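Local atomic coordinates of lipoate-protein ligase, putative (Streptococcus pneumoniae, PDB entry 1VQZ), a protein that is a putative lipoate-protein ligase, pairing a domain of the lipoyl protein ligase A/B family with a bacterial lipoate protein ligase C-terminal domain. Residues R67-V70 and R71-I75. Residues are numbered along the deposited sequence; the frame is centred on the assembly and turned at random.
Sequences RDYV and RENGI
Arg71 N, Glu72 N and Asn73 N bond back to Arg67 O, Asp68 O and Tyr69 O in successive i to i+4 steps, and the short helix then closes in a Schellman motif: Gly74 takes positive phi and Ile75 N reaches Val70 O at 3.0 Å. The helix is the crossover of a beta-alpha-beta unit between strands 52-55 and 76-79. Tyr69 O is gripped twice by Asn73, whose backbone N and side-chain ND2 approach from opposite faces of the carbonyl plane, ND2 at 2.9 Å with a bent N-H...O angle of 144°. The same ND2 sits over the centre of the Tyr69 ring, 3.2 Å above its plane, with amide and ring planes turned 47° apart. CG anti to the backbone N (chi1 -175°) carries the tyrosine ring forward, toward the C-terminal end of the helix, where CE2 meets Ile75 CD1 at 3.7 Å. Beyond the segments, Tyr69 and Val70 pack on helix 169-173, both touching Ala173. Val70 and Ile75, the two buried residues here, meet through their CB atoms. On the exposed flank, the extended Arg71 chain lays its guanidinium against the aliphatic part of Arg67, and Arg67 CG lies over the centre of one face of that guanidinium. The two guanidinium planes are nearly parallel, and the proximity of these like charges is probably eased by Asp68, which forms a salt bridge with Arg67. In that bridge Arg67 NE meets the syn side of Asp68 OD1 at 3.0 Å, out of the carboxylate plane, while Arg67 NH2 adds a weak bond to the same oxygen.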
ATOM      1  N   ARG A  67      -9.792  13.987 -11.607  1.00 36.27           N
ATOM      2  CA  ARG A  67     -11.238  13.889 -11.385  1.00 40.00           C
ATOM      3  C   ARG A  67     -12.049  13.524 -12.620  1.00 36.80           C
ATOM      4  O   ARG A  67     -12.827  12.589 -12.594  1.00 36.92           O
ATOM      5  CB  ARG A  67     -11.764  15.264 -10.912  1.00 42.07           C
ATOM      6  CG  ARG A  67     -13.235  15.285 -10.514  1.00 45.68           C
ATOM      7  CD  ARG A  67     -13.719  16.717 -10.253  1.00 44.75           C
ATOM      8  NE  ARG A  67     -14.075  17.368 -11.510  1.00 44.14           N
ATOM      9  CZ  ARG A  67     -14.108  18.685 -11.690  1.00 53.67           C
ATOM     10  NH1 ARG A  67     -13.826  19.507 -10.685  1.00 61.65           N
ATOM     11  NH2 ARG A  67     -14.447  19.187 -12.879  1.00 51.23           N
ATOM     12  N   ASP A  68     -11.879  14.295 -13.683  1.00 34.81           N
ATOM     13  CA  ASP A  68     -12.679  14.088 -14.865  1.00 36.31           C
ATOM     14  C   ASP A  68     -12.317  12.820 -15.598  1.00 33.81           C
ATOM     15  O   ASP A  68     -13.168  12.207 -16.175  1.00 35.45           O
ATOM     16  CB  ASP A  68     -12.485  15.236 -15.838  1.00 39.07           C
ATOM     17  CG  ASP A  68     -13.150  16.491 -15.382  1.00 41.38           C
ATOM     18  OD1 ASP A  68     -13.878  16.470 -14.346  1.00 38.42           O
ATOM     19  OD2 ASP A  68     -12.911  17.473 -16.085  1.00 37.03           O
ATOM     20  N   TYR A  69     -11.049  12.440 -15.612  1.00 32.93           N
ATOM     21  CA  TYR A  69     -10.686  11.175 -16.259  1.00 34.82           C
ATOM     22  C   TYR A  69     -11.293   9.979 -15.545  1.00 33.09           C
ATOM     23  O   TYR A  69     -11.865   9.058 -16.173  1.00 33.91           O
ATOM     24  CB  TYR A  69      -9.185  11.022 -16.323  1.00 32.94           C
ATOM     25  CG  TYR A  69      -8.760   9.797 -17.078  1.00 35.04           C
ATOM     26  CD1 TYR A  69      -8.666   9.815 -18.486  1.00 31.36           C
ATOM     27  CD2 TYR A  69      -8.452   8.619 -16.404  1.00 36.03           C
ATOM     28  CE1 TYR A  69      -8.274   8.690 -19.190  1.00 30.28           C
ATOM     29  CE2 TYR A  69      -8.058   7.489 -17.095  1.00 34.58           C
ATOM     30  CZ  TYR A  69      -7.952   7.531 -18.480  1.00 26.29           C
ATOM     31  OH  TYR A  69      -7.575   6.405 -19.144  1.00 31.50           O
ATOM     32  N   VAL A  70     -11.163   9.953 -14.227  1.00 34.83           N
ATOM     33  CA  VAL A  70     -11.653   8.781 -13.520  1.00 34.27           C
ATOM     34  C   VAL A  70     -13.167   8.741 -13.580  1.00 31.76           C
ATOM     35  O   VAL A  70     -13.739   7.666 -13.600  1.00 30.29           O
ATOM     36  CB  VAL A  70     -11.103   8.559 -12.065  1.00 35.05           C
ATOM     37  CG1 VAL A  70      -9.596   8.619 -12.045  1.00 33.09           C
ATOM     38  CG2 VAL A  70     -11.726   9.506 -11.039  1.00 32.80           C
ATOM     39  N   ARG A  71     -13.805   9.904 -13.617  1.00 30.77           N
ATOM     40  CA  ARG A  71     -15.260   9.927 -13.703  1.00 31.26           C
ATOM     41  C   ARG A  71     -15.743   9.468 -15.072  1.00 27.08           C
ATOM     42  O   ARG A  71     -16.613   8.638 -15.163  1.00 28.78           O
ATOM     43  CB  ARG A  71     -15.786  11.343 -13.428  1.00 33.54           C
ATOM     44  CG  ARG A  71     -15.750  11.744 -11.999  1.00 33.44           C
ATOM     45  CD  ARG A  71     -16.535  13.060 -11.749  1.00 35.80           C
ATOM     46  NE  ARG A  71     -16.331  13.519 -10.377  1.00 35.35           N
ATOM     47  CZ  ARG A  71     -16.648  14.720  -9.937  1.00 40.28           C
ATOM     48  NH1 ARG A  71     -17.198  15.621 -10.745  1.00 45.66           N
ATOM     49  NH2 ARG A  71     -16.433  15.007  -8.674  1.00 40.90           N
ATOM     50  N   GLU A  72     -15.176  10.026 -16.129  1.00 32.05           N
ATOM     51  CA  GLU A  72     -15.559   9.684 -17.489  1.00 35.85           C
ATOM     52  C   GLU A  72     -15.408   8.183 -17.731  1.00 33.48           C
ATOM     53  O   GLU A  72     -16.217   7.564 -18.406  1.00 33.04           O
ATOM     54  CB  GLU A  72     -14.692  10.442 -18.484  1.00 35.14           C
ATOM     55  CG  GLU A  72     -15.035  11.930 -18.591  1.00 48.50           C
ATOM     56  CD  GLU A  72     -13.918  12.763 -19.257  1.00 49.32           C
ATOM     57  OE1 GLU A  72     -12.948  12.142 -19.775  1.00 71.65           O
ATOM     58  OE2 GLU A  72     -14.016  14.027 -19.242  1.00 61.94           O
ATOM     59  N   ASN A  73     -14.352   7.611 -17.169  1.00 31.16           N
ATOM     60  CA  ASN A  73     -14.007   6.243 -17.409  1.00 30.08           C
ATOM     61  C   ASN A  73     -14.490   5.255 -16.335  1.00 31.69           C
ATOM     62  O   ASN A  73     -14.237   4.097 -16.476  1.00 25.65           O
ATOM     63  CB  ASN A  73     -12.484   6.162 -17.640  1.00 31.00           C
ATOM     64  CG  ASN A  73     -12.094   6.858 -18.907  1.00 31.70           C
ATOM     65  OD1 ASN A  73     -12.445   6.382 -19.953  1.00 31.80           O
ATOM     66  ND2 ASN A  73     -11.461   8.053 -18.815  1.00 33.82           N
ATOM     67  N   GLY A  74     -15.212   5.699 -15.303  1.00 30.13           N
ATOM     68  CA  GLY A  74     -15.784   4.752 -14.341  1.00 29.67           C
ATOM     69  C   GLY A  74     -14.768   4.082 -13.407  1.00 27.68           C
ATOM     70  O   GLY A  74     -14.984   2.993 -12.931  1.00 31.36           O
ATOM     71  N   ILE A  75     -13.655   4.735 -13.137  1.00 27.23           N
ATOM     72  CA  ILE A  75     -12.563   4.131 -12.358  1.00 27.89           C
ATOM     73  C   ILE A  75     -12.841   4.412 -10.878  1.00 28.77           C
ATOM     74  O   ILE A  75     -13.087   5.571 -10.524  1.00 30.26           O
ATOM     75  CB  ILE A  75     -11.224   4.746 -12.836  1.00 26.32           C
ATOM     76  CG1 ILE A  75     -10.983   4.377 -14.325  1.00 23.61           C
ATOM     77  CG2 ILE A  75     -10.004   4.286 -11.989  1.00 32.99           C
ATOM     78  CD1 ILE A  75      -9.806   5.077 -14.957  1.00 31.32           C
TER